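PDB 1K1A: B-cell lymphoma 3 protein from Homo sapiens, which regulates transcription of NF-kappa-B target genes and forms complexes with p50 and p52 homodimers, the chain here being its ankyrin repeat domain. Local coordinates for residues A[118-123]-A[134-139]; A[152-157]-A[174-179]. All coordinates share one frame; numbering follows the deposited sequence.

Interaction 1 of 2, residues A[118-123]-A[134-139]; sequences TALHVA and LLLERG
The carbonyl oxygen A119 O, which takes the helical hydrogen bond from A123 N at 2.9 Å, is also touched from across the contact by the methyl L135 CD1. The two helices are the antiparallel pair of ankyrin repeat 4, and T118 to H121, sequence TALH, is its version of the TPLH motif that opens the first helix. Leucines of the second helix do the packing. L135 CG stands anti to the carbonyl carbon (chi1 -72°), and its CD1 reaches the backbone of the first helix, with L120 CA 3.7 Å from L135 CD1. One turn on, A123 CB lies 3.8 Å from the same methyl, so a single branch of L135 rests among A119, L120 and A123, consistent with the small alanines admitting the methyl; L120 CA and L135 CA are 6.7 Å apart. L120, its CG anti to the backbone N (chi1 -179°), crosses L136 at about a right angle, with L120 CD2 and L136 CD2 meeting at 3.8 Å. No hydrogen bond crosses between the two segments. C87 and L95 of repeat 3 also touch L135. At the start of the first helix T118 is the N-cap, and H121 N donates to T118 OG1 over 3.2 Å, nearly straight at 164°, while T118 N sits in plane at the edge of the H121 ring.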
loop_
_atom_site.group_PDB
_atom_site.type_symbol
_atom_site.label_atom_id
_atom_site.label_comp_id
_atom_site.label_asym_id
_atom_site.label_seq_id
_atom_site.Cartn_x
_atom_site.Cartn_y
_atom_site.Cartn_z
ATOM N N THR A 118 -2.419 -0.359 5.205
ATOM C CA THR A 118 -3.183 -0.533 3.979
ATOM C C THR A 118 -2.205 -0.781 2.850
ATOM O O THR A 118 -1.001 -0.617 3.022
ATOM C CB THR A 118 -3.970 0.737 3.630
ATOM O OG1 THR A 118 -3.045 1.798 3.329
ATOM C CG2 THR A 118 -4.749 1.247 4.828
ATOM N N ALA A 119 -2.737 -1.169 1.693
ATOM C CA ALA A 119 -1.935 -1.331 0.492
ATOM C C ALA A 119 -1.206 -0.029 0.141
ATOM O O ALA A 119 -0.053 -0.056 -0.290
ATOM C CB ALA A 119 -2.804 -1.779 -0.657
ATOM N N LEU A 120 -1.879 1.103 0.335
ATOM C CA LEU A 120 -1.271 2.409 0.066
ATOM C C LEU A 120 -0.024 2.669 0.924
ATOM O O LEU A 120 0.990 3.175 0.425
ATOM C CB LEU A 120 -2.296 3.542 0.227
ATOM C CG LEU A 120 -1.771 4.946 -0.060
ATOM C CD1 LEU A 120 -1.183 4.988 -1.469
ATOM C CD2 LEU A 120 -2.877 5.978 0.088
ATOM N N HIS A 121 -0.095 2.334 2.211
ATOM C CA HIS A 121 1.068 2.469 3.096
ATOM C C HIS A 121 2.237 1.652 2.553
ATOM O O HIS A 121 3.355 2.139 2.462
ATOM C CB HIS A 121 0.756 1.993 4.522
ATOM C CG HIS A 121 -0.170 2.893 5.282
ATOM N ND1 HIS A 121 0.205 4.140 5.739
ATOM C CD2 HIS A 121 -1.444 2.708 5.704
ATOM C CE1 HIS A 121 -0.804 4.690 6.391
ATOM N NE2 HIS A 121 -1.819 3.846 6.375
ATOM N N VAL A 122 1.971 0.391 2.221
ATOM C CA VAL A 122 2.988 -0.490 1.655
ATOM C C VAL A 122 3.587 0.095 0.373
ATOM O O VAL A 122 4.808 0.147 0.217
ATOM C CB VAL A 122 2.415 -1.889 1.353
ATOM C CG1 VAL A 122 3.445 -2.740 0.626
ATOM C CG2 VAL A 122 1.981 -2.579 2.646
ATOM N N ALA A 123 2.730 0.555 -0.531
ATOM C CA ALA A 123 3.200 1.119 -1.790
ATOM C C ALA A 123 4.108 2.340 -1.579
ATOM O O ALA A 123 5.154 2.474 -2.224
ATOM C CB ALA A 123 2.017 1.479 -2.697
ATOM N N LEU A 134 -1.905 4.249 -9.128
ATOM C CA LEU A 134 -3.046 3.415 -9.480
ATOM C C LEU A 134 -3.988 3.220 -8.285
ATOM O O LEU A 134 -5.197 3.337 -8.431
ATOM C CB LEU A 134 -2.576 2.069 -10.019
ATOM C CG LEU A 134 -3.650 1.069 -10.427
ATOM C CD1 LEU A 134 -4.561 1.685 -11.495
ATOM C CD2 LEU A 134 -2.985 -0.220 -10.916
ATOM N N LEU A 135 -3.436 2.931 -7.107
ATOM C CA LEU A 135 -4.265 2.797 -5.910
ATOM C C LEU A 135 -5.131 4.052 -5.707
ATOM O O LEU A 135 -6.325 3.962 -5.454
ATOM C CB LEU A 135 -3.391 2.567 -4.672
ATOM C CG LEU A 135 -2.721 1.190 -4.571
ATOM C CD1 LEU A 135 -1.707 1.195 -3.453
ATOM C CD2 LEU A 135 -3.756 0.078 -4.365
ATOM N N LEU A 136 -4.509 5.218 -5.826
ATOM C CA LEU A 136 -5.211 6.481 -5.626
ATOM C C LEU A 136 -6.284 6.737 -6.687
ATOM O O LEU A 136 -7.330 7.320 -6.396
ATOM C CB LEU A 136 -4.217 7.641 -5.578
ATOM C CG LEU A 136 -3.263 7.618 -4.374
ATOM C CD1 LEU A 136 -2.219 8.703 -4.507
ATOM C CD2 LEU A 136 -4.039 7.763 -3.048
ATOM N N GLU A 137 -6.021 6.296 -7.913
ATOM C CA GLU A 137 -6.970 6.478 -9.009
ATOM C C GLU A 137 -8.171 5.552 -8.833
ATOM O O GLU A 137 -9.260 5.815 -9.359
ATOM C CB GLU A 137 -6.297 6.198 -10.353
ATOM C CG GLU A 137 -5.346 7.288 -10.817
ATOM C CD GLU A 137 -4.592 6.906 -12.077
ATOM O OE1 GLU A 137 -4.450 5.695 -12.348
ATOM O OE2 GLU A 137 -4.127 7.818 -12.791
ATOM N N ARG A 138 -7.981 4.468 -8.087
ATOM C CA ARG A 138 -9.059 3.495 -7.920
ATOM C C ARG A 138 -9.798 3.575 -6.582
ATOM O O ARG A 138 -10.542 2.665 -6.228
ATOM C CB ARG A 138 -8.568 2.085 -8.210
ATOM C CG ARG A 138 -8.011 1.916 -9.621
ATOM C CD ARG A 138 -8.999 2.233 -10.743
ATOM N NE ARG A 138 -8.395 2.009 -12.057
ATOM C CZ ARG A 138 -8.474 0.872 -12.739
ATOM N NH1 ARG A 138 -9.153 -0.159 -12.251
ATOM N NH2 ARG A 138 -7.880 0.767 -13.925
ATOM N N GLY A 139 -9.571 4.650 -5.829
ATOM C CA GLY A 139 -10.350 4.895 -4.626
ATOM C C GLY A 139 -9.708 4.701 -3.257
ATOM O O GLY A 139 -10.398 4.855 -2.244
#

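Interaction 2 of 2, residues A[152-157]-A[174-179]; sequences SPLIHA and ANVNAQ
L154 and I155, on the helix that opens ankyrin repeat 5, carry the apolar part of this contact, bringing branched ends against the loop that leaves the repeat's second helix. With L154 CG anti to the backbone N (chi1 -180°) and chi2 at 56°, CD2 is the branch that meets the loop: it lies 3.6 Å from V176 CA and just as near to N175 O, with A174 CB at the margin. I155 holds the place of the histidine in the TPLH motif, here S-P-L-I, and its CD1 packs on the backbone oxygen A178 O at 3.6 Å. S152, at the N-cap position of the helix, adds a polar-apolar touch, OG to A178 CB at 3.9 Å. Polar links across the contact run through water. One water accepts from S152 OG at 3.0 Å and donates to N175 O, while another donates to Q179 O and receives only a weak bond from S152 N. Hydrogen bonds inside the loop shape it: N175 to A178 form a type I turn closed by a weak backbone bond, and N175 OD1 accepts from N177 N at 3.0 Å, an Asx turn whose donor sits well above the carbonyl plane. N175 N also donates to D143 OD1 and N177 OD1 accepts from D208 N, in repeats 4 and 6. With no direct hydrogen bond between the two segments, their direct contact is van der Waals packing of methyls on backbone, supplemented by water bridges, one of them weak on the S152 N side.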
loop_
_atom_site.group_PDB
_atom_site.type_symbol
_atom_site.label_atom_id
_atom_site.label_comp_id
_atom_site.label_asym_id
_atom_site.label_seq_id
_atom_site.Cartn_x
_atom_site.Cartn_y
_atom_site.Cartn_z
ATOM N N SER A 152 -0.428 8.937 8.623
ATOM C CA SER A 152 -0.968 8.904 7.260
ATOM C C SER A 152 0.184 8.579 6.330
ATOM O O SER A 152 1.334 8.684 6.726
ATOM C CB SER A 152 -1.559 10.266 6.891
ATOM O OG SER A 152 -0.544 11.258 6.829
ATOM N N PRO A 153 -0.112 8.150 5.108
ATOM C CA PRO A 153 0.935 7.896 4.108
ATOM C C PRO A 153 1.877 9.098 3.926
ATOM O O PRO A 153 3.079 8.909 3.723
ATOM C CB PRO A 153 0.131 7.648 2.832
ATOM C CG PRO A 153 -1.152 7.042 3.334
ATOM C CD PRO A 153 -1.454 7.815 4.600
ATOM N N LEU A 154 1.342 10.311 4.003
ATOM C CA LEU A 154 2.175 11.503 3.834
ATOM C C LEU A 154 3.284 11.571 4.884
ATOM O O LEU A 154 4.443 11.867 4.571
ATOM C CB LEU A 154 1.330 12.780 3.873
ATOM C CG LEU A 154 2.125 14.084 3.693
ATOM C CD1 LEU A 154 2.917 14.067 2.392
ATOM C CD2 LEU A 154 1.214 15.298 3.757
ATOM N N ILE A 155 2.931 11.295 6.128
ATOM C CA ILE A 155 3.911 11.344 7.205
ATOM C C ILE A 155 4.950 10.240 7.017
ATOM O O ILE A 155 6.156 10.469 7.189
ATOM C CB ILE A 155 3.210 11.288 8.584
ATOM C CG1 ILE A 155 2.435 12.592 8.817
ATOM C CG2 ILE A 155 4.222 11.048 9.700
ATOM C CD1 ILE A 155 1.414 12.542 9.944
ATOM N N HIS A 156 4.495 9.059 6.602
ATOM C CA HIS A 156 5.411 7.969 6.303
ATOM C C HIS A 156 6.416 8.426 5.250
ATOM O O HIS A 156 7.621 8.214 5.400
ATOM C CB HIS A 156 4.650 6.729 5.799
ATOM C CG HIS A 156 3.991 5.934 6.888
ATOM N ND1 HIS A 156 4.704 5.174 7.792
ATOM C CD2 HIS A 156 2.684 5.760 7.201
ATOM C CE1 HIS A 156 3.866 4.577 8.622
ATOM N NE2 HIS A 156 2.634 4.911 8.282
ATOM N N ALA A 157 5.919 9.068 4.192
ATOM C CA ALA A 157 6.772 9.541 3.100
ATOM C C ALA A 157 7.802 10.566 3.582
ATOM O O ALA A 157 8.964 10.544 3.153
ATOM C CB ALA A 157 5.924 10.138 1.974
ATOM N N ALA A 174 -3.648 14.977 -0.513
ATOM C CA ALA A 174 -3.337 14.556 0.860
ATOM C C ALA A 174 -3.395 15.722 1.868
ATOM O O ALA A 174 -2.981 16.839 1.565
ATOM C CB ALA A 174 -1.969 13.894 0.911
ATOM N N ASN A 175 -3.905 15.440 3.060
ATOM C CA ASN A 175 -3.973 16.428 4.126
ATOM C C ASN A 175 -2.573 16.719 4.657
ATOM O O ASN A 175 -1.991 15.910 5.360
ATOM C CB ASN A 175 -4.884 15.931 5.249
ATOM C CG ASN A 175 -4.939 16.887 6.421
ATOM O OD1 ASN A 175 -4.485 18.033 6.328
ATOM N ND2 ASN A 175 -5.487 16.420 7.540
ATOM N N VAL A 176 -2.037 17.881 4.304
ATOM C CA VAL A 176 -0.678 18.237 4.678
ATOM C C VAL A 176 -0.541 18.486 6.198
ATOM O O VAL A 176 0.558 18.418 6.762
ATOM C CB VAL A 176 -0.184 19.467 3.843
ATOM C CG1 VAL A 176 -0.907 20.745 4.266
ATOM C CG2 VAL A 176 1.315 19.624 3.948
ATOM N N ASN A 177 -1.662 18.733 6.862
ATOM C CA ASN A 177 -1.640 18.990 8.299
ATOM C C ASN A 177 -2.134 17.839 9.192
ATOM O O ASN A 177 -2.474 18.044 10.357
ATOM C CB ASN A 177 -2.375 20.281 8.616
ATOM C CG ASN A 177 -1.657 21.495 8.071
ATOM O OD1 ASN A 177 -0.445 21.635 8.237
ATOM N ND2 ASN A 177 -2.397 22.372 7.401
ATOM N N ALA A 178 -2.131 16.628 8.652
ATOM C CA ALA A 178 -2.461 15.448 9.445
ATOM C C ALA A 178 -1.482 15.304 10.617
ATOM O O ALA A 178 -0.295 15.622 10.486
ATOM C CB ALA A 178 -2.429 14.206 8.573
ATOM N N GLN A 179 -1.974 14.829 11.759
ATOM C CA GLN A 179 -1.121 14.659 12.947
ATOM C C GLN A 179 -1.062 13.214 13.442
ATOM O O GLN A 179 -2.042 12.463 13.342
ATOM C CB GLN A 179 -1.614 15.545 14.096
ATOM C CG GLN A 179 -1.431 17.038 13.886
ATOM C CD GLN A 179 -2.169 17.857 14.943
ATOM O OE1 GLN A 179 -1.547 18.409 15.854
ATOM N NE2 GLN A 179 -3.484 17.912 14.838
HETATM O O HOH W 1 -2.141 13.167 5.210
HETATM O O HOH W 2 -2.022 11.014 10.596
#

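Overall arrangement
Interactions 1 and 2 belong to the consecutive ankyrin repeats 4 and 5, their centres about 14 Å apart, and they follow one another along the chain. The first pairs the two helices of one repeat; the second joins the first helix of repeat 5 to the loop that follows its second helix. They meet directly through the two first helices: L120 CD2 lies 3.8 Å from P153 CG, while the H121 and H156 rings meet with planes at about 75°, H121 ND1 being 3.3 Å from H156 CD2. D146, in the intervening loop, accepts a hydrogen bond from H156 NE2 and also touches H121. Both contacts thus form part of the continuous stack of repeats in this domain.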